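Local coordinates for uncharacterized protein (Chondromyces crocatus, PDB 6I86) that is of unknown function but is encoded in the crocagin gene cluster and so probably takes part in making this ribosomally derived peptide product, at residues R65-S70 and I149-P154; A4-E9 and H108-P113; S83-I88 and R118-W123; F20-C25 and I88-G93. All coordinates share one frame; numbering follows the deposited sequence.

Interaction 1: residues R65-S70 and I149-P154; sequences RCILRS and IITLWP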
# COMPACT_ATOMS: atom_id res chain seq x y z
N ARG A 65 2.79 -2.18 -6.86
CA ARG A 65 3.80 -3.20 -6.66
C ARG A 65 4.41 -3.03 -5.27
O ARG A 65 4.78 -1.92 -4.88
CB ARG A 65 4.89 -3.09 -7.73
CG ARG A 65 6.03 -4.08 -7.54
CD ARG A 65 7.05 -3.96 -8.67
NE ARG A 65 6.44 -4.17 -9.98
CZ ARG A 65 6.91 -3.66 -11.11
NH1 ARG A 65 8.01 -2.92 -11.09
NH2 ARG A 65 6.29 -3.90 -12.26
N CYS A 66 4.47 -4.12 -4.52
CA CYS A 66 5.07 -4.13 -3.19
C CYS A 66 6.30 -5.02 -3.21
O CYS A 66 6.26 -6.14 -3.71
CB CYS A 66 4.08 -4.62 -2.14
SG CYS A 66 4.66 -4.42 -0.44
N ILE A 67 7.40 -4.51 -2.65
CA ILE A 67 8.68 -5.20 -2.67
C ILE A 67 9.25 -5.24 -1.26
O ILE A 67 9.33 -4.21 -0.59
CB ILE A 67 9.68 -4.50 -3.62
CG1 ILE A 67 9.12 -4.44 -5.04
CG2 ILE A 67 11.03 -5.20 -3.59
CD1 ILE A 67 9.85 -3.46 -5.93
N LEU A 68 9.63 -6.44 -0.82
CA LEU A 68 10.53 -6.58 0.32
C LEU A 68 11.95 -6.59 -0.24
O LEU A 68 12.28 -7.43 -1.08
CB LEU A 68 10.24 -7.85 1.11
CG LEU A 68 11.27 -8.16 2.20
CD1 LEU A 68 11.16 -7.17 3.35
CD2 LEU A 68 11.11 -9.59 2.71
N ARG A 69 12.77 -5.64 0.21
CA ARG A 69 14.11 -5.47 -0.31
C ARG A 69 15.09 -5.51 0.85
O ARG A 69 14.74 -5.21 2.00
CB ARG A 69 14.23 -4.15 -1.10
CG ARG A 69 15.32 -4.14 -2.17
CD ARG A 69 15.40 -2.80 -2.89
NE ARG A 69 14.37 -2.63 -3.92
CZ ARG A 69 14.35 -3.27 -5.08
NH1 ARG A 69 15.30 -4.14 -5.39
NH2 ARG A 69 13.37 -3.04 -5.95
N SER A 70 16.34 -5.89 0.55
CA SER A 70 17.34 -6.00 1.61
C SER A 70 17.77 -4.64 2.14
O SER A 70 18.28 -4.56 3.26
CB SER A 70 18.56 -6.77 1.11
OG SER A 70 19.31 -5.99 0.19
N ILE A 149 4.91 2.12 -6.15
CA ILE A 149 5.74 1.03 -5.66
C ILE A 149 5.99 1.25 -4.17
O ILE A 149 6.46 2.32 -3.77
CB ILE A 149 7.07 0.92 -6.42
CG1 ILE A 149 6.82 0.74 -7.92
CG2 ILE A 149 7.90 -0.24 -5.88
CD1 ILE A 149 8.09 0.60 -8.74
N ILE A 150 5.66 0.25 -3.36
CA ILE A 150 5.87 0.29 -1.92
C ILE A 150 7.00 -0.67 -1.59
O ILE A 150 6.88 -1.88 -1.81
CB ILE A 150 4.59 -0.09 -1.15
CG1 ILE A 150 3.41 0.72 -1.67
CG2 ILE A 150 4.78 0.15 0.34
CD1 ILE A 150 3.65 2.21 -1.64
N THR A 151 8.10 -0.14 -1.06
CA THR A 151 9.28 -0.93 -0.77
C THR A 151 9.52 -0.97 0.73
O THR A 151 9.56 0.08 1.39
CB THR A 151 10.51 -0.39 -1.49
OG1 THR A 151 10.25 -0.28 -2.89
CG2 THR A 151 11.70 -1.32 -1.28
N LEU A 152 9.69 -2.17 1.26
CA LEU A 152 10.00 -2.39 2.67
C LEU A 152 11.42 -2.90 2.81
O LEU A 152 11.89 -3.68 1.98
CB LEU A 152 9.03 -3.40 3.30
CG LEU A 152 7.61 -3.01 3.72
CD1 LEU A 152 6.77 -2.52 2.54
CD2 LEU A 152 6.93 -4.19 4.41
N TRP A 153 12.11 -2.46 3.86
CA TRP A 153 13.37 -3.07 4.25
C TRP A 153 13.53 -2.90 5.75
O TRP A 153 12.96 -1.97 6.33
CB TRP A 153 14.57 -2.48 3.47
CG TRP A 153 14.89 -1.03 3.67
CD1 TRP A 153 15.80 -0.50 4.54
CD2 TRP A 153 14.35 0.08 2.95
NE1 TRP A 153 15.85 0.86 4.42
CE2 TRP A 153 14.96 1.25 3.45
CE3 TRP A 153 13.39 0.21 1.94
CZ2 TRP A 153 14.65 2.52 2.97
CZ3 TRP A 153 13.08 1.47 1.46
CH2 TRP A 153 13.71 2.61 1.98
N PRO A 154 14.27 -3.80 6.41
CA PRO A 154 14.25 -3.84 7.88
C PRO A 154 14.68 -2.52 8.50
O PRO A 154 15.66 -1.90 8.08
CB PRO A 154 15.25 -4.96 8.21
CG PRO A 154 15.28 -5.81 6.99
CD PRO A 154 15.13 -4.86 5.84
O HOH W 1 12.20 -0.65 -4.80
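Arg69 and Thr151 meet on one face of a parallel strand pair, with Arg65, Ile67 and Ile149 beside them. Arg69 CB starts the contact, 3.8 Å from Thr151 CG2. CG stands opposite the backbone N (chi1 -154°), and the chain then bends at chi3. This brings Arg69 NE to 4.0 Å from the same Thr151 CG2. The guanidinium of Arg69 lies over Ile67 CG2, which is 3.8 Å from its plane and displaced from the centre of the group. At the edge, Arg69 NH2 donates to water 1 at 2.9 Å. Water 1 in turn hydrogen-bonds Thr151 OG1 at 2.8 Å, so one water bridges the two side chains. Arg69 NH1 goes elsewhere, to the carbonyl of Ala2. Farther along this face, Ile67 CD1 touches Ile149 CG2 at 3.8 Å. The opposite face is apolar and buried, and there Leu68 CD1 lies 4.3 Å from Leu152 CB. The backbones are stitched by four bonds of 2.8 Å: Ile150 N to Arg65 O, Ile67 N to Ile150 O, Leu152 N to Ile67 O and Arg69 N to Leu152 O. The chemistry implies a firm parallel join inside a mixed sheet. Its Leu68 and Leu152 face suits the protein core, while the Arg69 face can carry a charge and a water.

Interaction 2: residues A4-E9 and H108-P113; sequences AEEVAE and HVLTVP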
# COMPACT_ATOMS: atom_id res chain seq x y z
N ALA A 4 16.01 -7.36 -4.26
CA ALA A 4 14.62 -7.77 -4.17
C ALA A 4 14.55 -9.15 -3.53
O ALA A 4 15.22 -10.09 -3.96
CB ALA A 4 13.98 -7.79 -5.55
N GLU A 5 13.76 -9.26 -2.47
CA GLU A 5 13.57 -10.52 -1.77
C GLU A 5 12.19 -11.12 -1.98
O GLU A 5 12.08 -12.32 -2.21
CB GLU A 5 13.83 -10.32 -0.27
CG GLU A 5 15.25 -9.83 0.03
CD GLU A 5 15.39 -9.27 1.43
OE1 GLU A 5 14.47 -8.55 1.89
OE2 GLU A 5 16.43 -9.53 2.08
N GLU A 6 11.14 -10.30 -1.94
CA GLU A 6 9.79 -10.72 -2.29
C GLU A 6 9.11 -9.60 -3.05
O GLU A 6 9.30 -8.42 -2.75
CB GLU A 6 8.97 -11.09 -1.05
CG GLU A 6 9.59 -12.21 -0.23
CD GLU A 6 8.82 -12.50 1.04
OE1 GLU A 6 9.25 -13.40 1.80
OE2 GLU A 6 7.79 -11.85 1.28
N VAL A 7 8.33 -9.97 -4.07
CA VAL A 7 7.66 -9.00 -4.92
C VAL A 7 6.25 -9.51 -5.24
O VAL A 7 6.06 -10.68 -5.57
CB VAL A 7 8.43 -8.74 -6.24
CG1 VAL A 7 7.75 -7.64 -7.05
CG2 VAL A 7 9.88 -8.38 -5.96
N ALA A 8 5.27 -8.61 -5.13
CA ALA A 8 3.91 -8.91 -5.57
C ALA A 8 3.23 -7.62 -5.99
O ALA A 8 3.60 -6.52 -5.57
CB ALA A 8 3.10 -9.60 -4.46
N GLU A 9 2.22 -7.76 -6.85
CA GLU A 9 1.43 -6.64 -7.32
C GLU A 9 -0.05 -6.89 -7.04
O GLU A 9 -0.52 -8.03 -7.14
CB GLU A 9 1.61 -6.39 -8.82
CG GLU A 9 3.02 -5.99 -9.24
CD GLU A 9 3.16 -5.88 -10.74
OE1 GLU A 9 2.12 -5.92 -11.44
OE2 GLU A 9 4.30 -5.75 -11.23
N HIS A 108 -4.45 -9.91 0.43
CA HIS A 108 -3.10 -10.31 0.79
C HIS A 108 -2.10 -9.71 -0.19
O HIS A 108 -2.25 -9.84 -1.41
CB HIS A 108 -2.97 -11.83 0.81
CG HIS A 108 -1.61 -12.30 1.22
ND1 HIS A 108 -0.92 -13.27 0.52
CD2 HIS A 108 -0.80 -11.93 2.24
CE1 HIS A 108 0.25 -13.48 1.10
NE2 HIS A 108 0.34 -12.68 2.15
N VAL A 109 -1.07 -9.06 0.35
CA VAL A 109 -0.02 -8.44 -0.45
C VAL A 109 1.25 -9.28 -0.42
O VAL A 109 1.69 -9.82 -1.44
CB VAL A 109 0.26 -7.00 0.02
CG1 VAL A 109 1.36 -6.39 -0.81
CG2 VAL A 109 -1.01 -6.16 -0.04
N LEU A 110 1.86 -9.41 0.76
CA LEU A 110 3.06 -10.20 0.95
C LEU A 110 3.06 -10.73 2.38
O LEU A 110 2.48 -10.11 3.28
CB LEU A 110 4.34 -9.38 0.69
CG LEU A 110 4.78 -9.08 -0.74
CD1 LEU A 110 6.01 -8.18 -0.74
CD2 LEU A 110 5.05 -10.36 -1.50
N THR A 111 3.71 -11.87 2.58
CA THR A 111 4.03 -12.35 3.92
C THR A 111 5.54 -12.25 4.10
O THR A 111 6.30 -12.91 3.40
CB THR A 111 3.56 -13.79 4.13
OG1 THR A 111 2.13 -13.83 4.12
CG2 THR A 111 4.06 -14.32 5.47
N VAL A 112 5.95 -11.40 5.04
CA VAL A 112 7.36 -11.12 5.28
C VAL A 112 7.68 -11.56 6.71
O VAL A 112 6.75 -11.88 7.47
CB VAL A 112 7.67 -9.64 5.05
CG1 VAL A 112 7.41 -9.26 3.60
CG2 VAL A 112 6.85 -8.78 6.00
N PRO A 113 8.94 -11.61 7.13
CA PRO A 113 9.24 -11.88 8.54
C PRO A 113 8.62 -10.82 9.43
O PRO A 113 8.61 -9.63 9.09
CB PRO A 113 10.77 -11.82 8.59
CG PRO A 113 11.20 -12.19 7.22
CD PRO A 113 10.17 -11.59 6.31
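Thr111 O lies 2.8 Å from Glu6 OE2, the closest polar approach between the two strands. The hydroxyl of Thr111 is engaged within its own segment, where Thr111 OG1 hydrogen-bonds His108 NE2 at 2.9 Å. Glu6 reaches across because CG stands opposite its carbonyl carbon (chi1 -59°) and the chain beyond is extended. Glu6 OE2 also passes Val112 CG1 at 3.5 Å. Leu110 fills the middle of the contact with its two methyls. Leu110 CD2 sits 3.6 Å from Ala8 CB and 4.0 Å from Glu6 CB, so it touches both Glu6 and Ala8, whose side chains point toward residues 108-113. Leu110 CD1 lies against the backbone instead, 3.9 Å from Glu6 O. Ala8 CB also rests on Val109 O at 3.3 Å. A serine in place of Leu110 would probably leave Ala8 CB and Glu6 CB without their apolar partner and open a gap between the strands. The strands run antiparallel at 177°, but their axes stay 6.7 Å apart and no backbone hydrogen bond joins them. Each is hydrogen-bonded to a strand of its own sheet. Glu5 and Glu6 form a classic beta bulge facing Leu68 of strand 60-69. Val109 and Leu110 form another facing Leu95 of strand 94-99. The contact thus brings together outermost strands of the two sheets, 4-14 and 107-111.

Interaction 3: residues S83-I88 and R118-W123; sequences SELVSI and RVLREW
Residues 83-88 and 118-123 pair as antiparallel strands, hydrogen-bonded at Glu84 with Arg121 and at Val86 with Val119, and their axes cross at 138°. Val86 N donates to Val119 O at 2.7 Å. In the return bond Val119 N reaches Val86 O at 2.8 Å from well above the carbonyl plane. Glu84 and Arg121 add a salt bridge on the same face as the two valines. Glu84 CG sits between its backbone N and carbonyl carbon (chi1 78°), which brings the carboxylate to the NE side of Arg121. Glu84 OE2 meets the guanidinium edge near its plane, with the two flat groups 72° apart. The modelled 2.4 Å from Glu84 OE2 to Arg121 NE is too short to trust in detail. Arg121 NH2 hydrogen-bonds a glycerol, probably from the crystallisation liquor. Val119 packs with both branches: Val119 CG1 lies 3.8 Å from Val86 CG2, and Val119 CG2 lies 3.6 Å from Ile88 CG2. On the other face Leu85 and Leu120 meet at about a right angle, CD1 to CD1, at 4.1 Å. Glu122 OE1, held by Met77 N, also accepts from water 2 at 2.6 Å, and that water bonds Ser83 OG weakly. Strand 82-90 is the outermost of its sheet here. Val86 and Ile88 touch Val52 of strand 51-55 in the second sheet, while Leu85 and Leu120 pack on Trp153 of strand 148-154, the other neighbour of strand 115-123.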
# COMPACT_ATOMS: atom_id res chain seq x y z
N SER A 83 7.92 10.83 -3.40
CA SER A 83 8.62 9.77 -2.68
C SER A 83 8.63 10.14 -1.21
O SER A 83 9.09 11.23 -0.86
CB SER A 83 10.05 9.59 -3.22
OG SER A 83 10.80 8.72 -2.40
N GLU A 84 8.12 9.26 -0.36
CA GLU A 84 8.11 9.55 1.07
C GLU A 84 8.58 8.33 1.84
O GLU A 84 8.16 7.20 1.56
CB GLU A 84 6.72 10.01 1.55
CG GLU A 84 5.68 8.93 1.75
CD GLU A 84 4.39 9.50 2.31
OE1 GLU A 84 4.48 10.32 3.25
OE2 GLU A 84 3.31 9.14 1.81
N LEU A 85 9.47 8.56 2.79
CA LEU A 85 10.02 7.51 3.64
C LEU A 85 9.20 7.45 4.92
O LEU A 85 9.18 8.40 5.70
CB LEU A 85 11.49 7.79 3.95
CG LEU A 85 12.38 6.64 4.41
CD1 LEU A 85 12.41 5.53 3.38
CD2 LEU A 85 13.79 7.13 4.71
N VAL A 86 8.51 6.33 5.13
CA VAL A 86 7.79 6.10 6.38
C VAL A 86 8.22 4.76 6.94
O VAL A 86 9.32 4.28 6.67
CB VAL A 86 6.26 6.16 6.17
CG1 VAL A 86 5.83 7.58 5.86
CG2 VAL A 86 5.84 5.22 5.05
N SER A 87 7.35 4.14 7.74
CA SER A 87 7.67 2.87 8.36
C SER A 87 6.38 2.13 8.66
O SER A 87 5.29 2.70 8.62
CB SER A 87 8.50 3.06 9.64
OG SER A 87 7.79 3.83 10.59
N ILE A 88 6.51 0.84 8.95
CA ILE A 88 5.36 0.01 9.31
C ILE A 88 5.83 -1.09 10.26
O ILE A 88 6.94 -1.62 10.11
CB ILE A 88 4.66 -0.56 8.07
CG1 ILE A 88 3.25 -1.03 8.43
CG2 ILE A 88 5.46 -1.71 7.45
CD1 ILE A 88 2.43 -1.46 7.24
N ARG A 118 11.35 -0.07 7.50
CA ARG A 118 11.28 1.19 6.79
C ARG A 118 10.50 0.98 5.50
O ARG A 118 10.55 -0.08 4.87
CB ARG A 118 12.69 1.72 6.50
CG ARG A 118 12.90 3.14 6.98
CD ARG A 118 14.35 3.59 6.92
NE ARG A 118 15.17 2.99 7.97
CZ ARG A 118 15.19 3.41 9.23
NH1 ARG A 118 15.98 2.82 10.12
NH2 ARG A 118 14.41 4.42 9.61
N VAL A 119 9.74 2.00 5.11
CA VAL A 119 8.82 1.90 3.99
C VAL A 119 9.03 3.10 3.09
O VAL A 119 8.96 4.25 3.55
CB VAL A 119 7.35 1.82 4.44
CG1 VAL A 119 6.42 1.88 3.24
CG2 VAL A 119 7.11 0.56 5.24
N LEU A 120 9.29 2.84 1.81
CA LEU A 120 9.35 3.89 0.81
C LEU A 120 8.08 3.83 -0.03
O LEU A 120 7.81 2.82 -0.68
CB LEU A 120 10.59 3.74 -0.08
CG LEU A 120 10.77 4.85 -1.11
CD1 LEU A 120 11.10 6.17 -0.41
CD2 LEU A 120 11.87 4.49 -2.10
N ARG A 121 7.30 4.91 -0.00
CA ARG A 121 6.16 5.07 -0.89
C ARG A 121 6.60 5.90 -2.09
O ARG A 121 6.90 7.09 -1.94
CB ARG A 121 4.98 5.74 -0.19
CG ARG A 121 3.88 6.14 -1.17
CD ARG A 121 2.77 6.93 -0.49
NE ARG A 121 3.05 8.36 -0.44
CZ ARG A 121 2.58 9.23 -1.33
NH1 ARG A 121 1.84 8.80 -2.35
NH2 ARG A 121 2.86 10.52 -1.22
N GLU A 122 6.64 5.28 -3.26
CA GLU A 122 6.88 5.97 -4.52
C GLU A 122 5.59 5.95 -5.32
O GLU A 122 4.97 4.90 -5.49
CB GLU A 122 8.00 5.30 -5.31
CG GLU A 122 9.35 5.36 -4.61
CD GLU A 122 10.43 4.63 -5.38
OE1 GLU A 122 11.31 5.31 -5.95
OE2 GLU A 122 10.40 3.38 -5.42
N TRP A 123 5.18 7.12 -5.82
CA TRP A 123 3.92 7.22 -6.54
C TRP A 123 4.09 8.12 -7.75
O TRP A 123 4.79 9.14 -7.69
CB TRP A 123 2.80 7.75 -5.64
CG TRP A 123 1.44 7.52 -6.20
CD1 TRP A 123 0.71 8.38 -6.96
CD2 TRP A 123 0.65 6.33 -6.05
NE1 TRP A 123 -0.50 7.81 -7.28
CE2 TRP A 123 -0.56 6.55 -6.74
CE3 TRP A 123 0.85 5.11 -5.39
CZ2 TRP A 123 -1.56 5.59 -6.79
CZ3 TRP A 123 -0.15 4.17 -5.45
CH2 TRP A 123 -1.34 4.41 -6.15
O HOH W 2 11.95 7.68 -5.20

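Interaction 4: residues F20-C25 and I88-G93; sequences FFDASC and IVLPSG
Asp22 and Ser92 form the tight end of this contact. Asp22 CG stands opposite its backbone N (chi1 -169°), which sends the carboxylate across to the turn at residues 91-93. Three donors grip Asp22 OD1. Ser92 OG gives Asp22 OD1 a 2.7 Å bond on the syn side, and Ser24 N gives it a 2.9 Å bond on the anti side. Ser24 OG reaches the same Asp22 OD1 at 2.7 Å from above the carboxylate plane. Asp22 OD2 accepts from Ser92 N at 2.9 Å, with a weak bond from Gly93 N at 3.1 Å. These bonds fix the rotation of the carboxylate. Ser92 OG is itself bonded to Arg94 N. Pro91 CD and Leu90 CD2 pack on Asp22 CB. A leucine in place of Asp22 would probably leave Ser92 N, Ser24 N and both serine hydroxyls without this acceptor. The strand part is looser. Its axes lie 6.6 Å apart, and no backbone-to-backbone hydrogen bond joins the two segments. Water 3 spans them instead, accepting from Asp22 N at 3.1 Å and donating to Val89 O at 2.8 Å. Ile88 CD1 rests against the backbone at Phe20 O and Phe21 CA. Ser24 and Pro91 are exposed to solvent. Gly93 has a positive phi, where a CB would press on the carbonyl of Ser92. The bond from Ser24 N to Asp22 OD1 makes an Asx turn, overlapping a type I turn from Asp22 to Cys25. The same carboxylate, through Ser92, ties this turn to the one after strand 82-90.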
# COMPACT_ATOMS: atom_id res chain seq x y z
N PHE A 20 -2.44 -0.02 3.83
CA PHE A 20 -1.60 -1.20 4.01
C PHE A 20 -1.37 -1.42 5.50
O PHE A 20 -1.08 -0.47 6.23
CB PHE A 20 -0.25 -1.04 3.32
CG PHE A 20 -0.28 -1.30 1.84
CD1 PHE A 20 -1.42 -1.04 1.10
CD2 PHE A 20 0.83 -1.81 1.21
CE1 PHE A 20 -1.44 -1.29 -0.26
CE2 PHE A 20 0.81 -2.06 -0.15
CZ PHE A 20 -0.32 -1.79 -0.88
N PHE A 21 -1.49 -2.67 5.95
CA PHE A 21 -1.38 -2.95 7.37
C PHE A 21 -1.17 -4.44 7.59
O PHE A 21 -1.40 -5.26 6.70
CB PHE A 21 -2.62 -2.47 8.14
CG PHE A 21 -3.92 -2.81 7.45
CD1 PHE A 21 -4.57 -4.00 7.70
CD2 PHE A 21 -4.48 -1.93 6.53
CE1 PHE A 21 -5.76 -4.31 7.07
CE2 PHE A 21 -5.66 -2.24 5.88
CZ PHE A 21 -6.31 -3.42 6.15
N ASP A 22 -0.73 -4.77 8.81
CA ASP A 22 -0.63 -6.17 9.21
C ASP A 22 -2.02 -6.77 9.33
O ASP A 22 -2.98 -6.09 9.72
CB ASP A 22 0.12 -6.28 10.53
CG ASP A 22 0.50 -7.71 10.87
OD1 ASP A 22 -0.37 -8.46 11.36
OD2 ASP A 22 1.67 -8.09 10.64
N ALA A 23 -2.13 -8.06 8.99
CA ALA A 23 -3.43 -8.71 9.01
C ALA A 23 -4.05 -8.72 10.40
O ALA A 23 -5.28 -8.78 10.54
CB ALA A 23 -3.30 -10.14 8.48
N SER A 24 -3.22 -8.66 11.44
CA SER A 24 -3.69 -8.65 12.82
C SER A 24 -4.08 -7.26 13.31
O SER A 24 -4.57 -7.13 14.44
CB SER A 24 -2.62 -9.23 13.75
OG SER A 24 -1.48 -8.39 13.80
N CYS A 25 -3.89 -6.23 12.49
CA CYS A 25 -4.23 -4.87 12.91
C CYS A 25 -5.73 -4.75 13.14
O CYS A 25 -6.53 -5.41 12.48
CB CYS A 25 -3.77 -3.86 11.85
SG CYS A 25 -4.00 -2.13 12.32
N ILE A 88 6.51 0.84 8.95
CA ILE A 88 5.36 0.01 9.31
C ILE A 88 5.83 -1.09 10.26
O ILE A 88 6.94 -1.62 10.11
CB ILE A 88 4.66 -0.56 8.07
CG1 ILE A 88 3.25 -1.03 8.43
CG2 ILE A 88 5.46 -1.71 7.45
CD1 ILE A 88 2.43 -1.46 7.24
N VAL A 89 4.99 -1.39 11.24
CA VAL A 89 5.20 -2.51 12.15
C VAL A 89 4.27 -3.64 11.73
O VAL A 89 3.06 -3.42 11.56
CB VAL A 89 4.95 -2.10 13.61
CG1 VAL A 89 5.15 -3.29 14.54
CG2 VAL A 89 5.87 -0.96 14.00
N LEU A 90 4.82 -4.84 11.57
CA LEU A 90 4.07 -6.01 11.12
C LEU A 90 4.24 -7.12 12.15
O LEU A 90 5.15 -7.95 12.03
CB LEU A 90 4.53 -6.45 9.73
CG LEU A 90 4.35 -5.43 8.61
CD1 LEU A 90 5.06 -5.88 7.35
CD2 LEU A 90 2.87 -5.17 8.34
N PRO A 91 3.37 -7.17 13.17
CA PRO A 91 3.56 -8.17 14.23
C PRO A 91 3.45 -9.61 13.75
O PRO A 91 4.08 -10.50 14.34
CB PRO A 91 2.44 -7.82 15.23
CG PRO A 91 2.11 -6.39 14.94
CD PRO A 91 2.29 -6.22 13.47
N SER A 92 2.67 -9.88 12.70
CA SER A 92 2.55 -11.22 12.14
C SER A 92 3.30 -11.38 10.82
O SER A 92 3.47 -12.52 10.37
CB SER A 92 1.08 -11.59 11.93
OG SER A 92 0.53 -10.90 10.82
N GLY A 93 3.74 -10.29 10.20
CA GLY A 93 4.39 -10.36 8.91
C GLY A 93 3.44 -10.47 7.73
O GLY A 93 3.91 -10.43 6.59
O HOH W 3 0.32 -3.12 11.20

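Interactions 1 and 3 lie in the five-stranded mixed sheet, with centres 9 Å apart, and strands 148-154 and 115-123 are neighbours in it. Interactions 2 and 4 instead join that sheet to the four-stranded antiparallel one. Interaction 2 does so through strands 4-14 and 107-111, and interaction 4 through 17-22 and 82-90; their centres are 13 Å apart. Interactions 1 and 2 touch, with centres about 8 Å apart, through neighbouring strands 60-69 and 4-14. Interactions 3 and 4 share Ile88. Along the chain, interaction 3 is nested inside the loop closed by interaction 1, and interaction 4 inside that of interaction 2. Strands distant in sequence thus build one compact domain from two sheets.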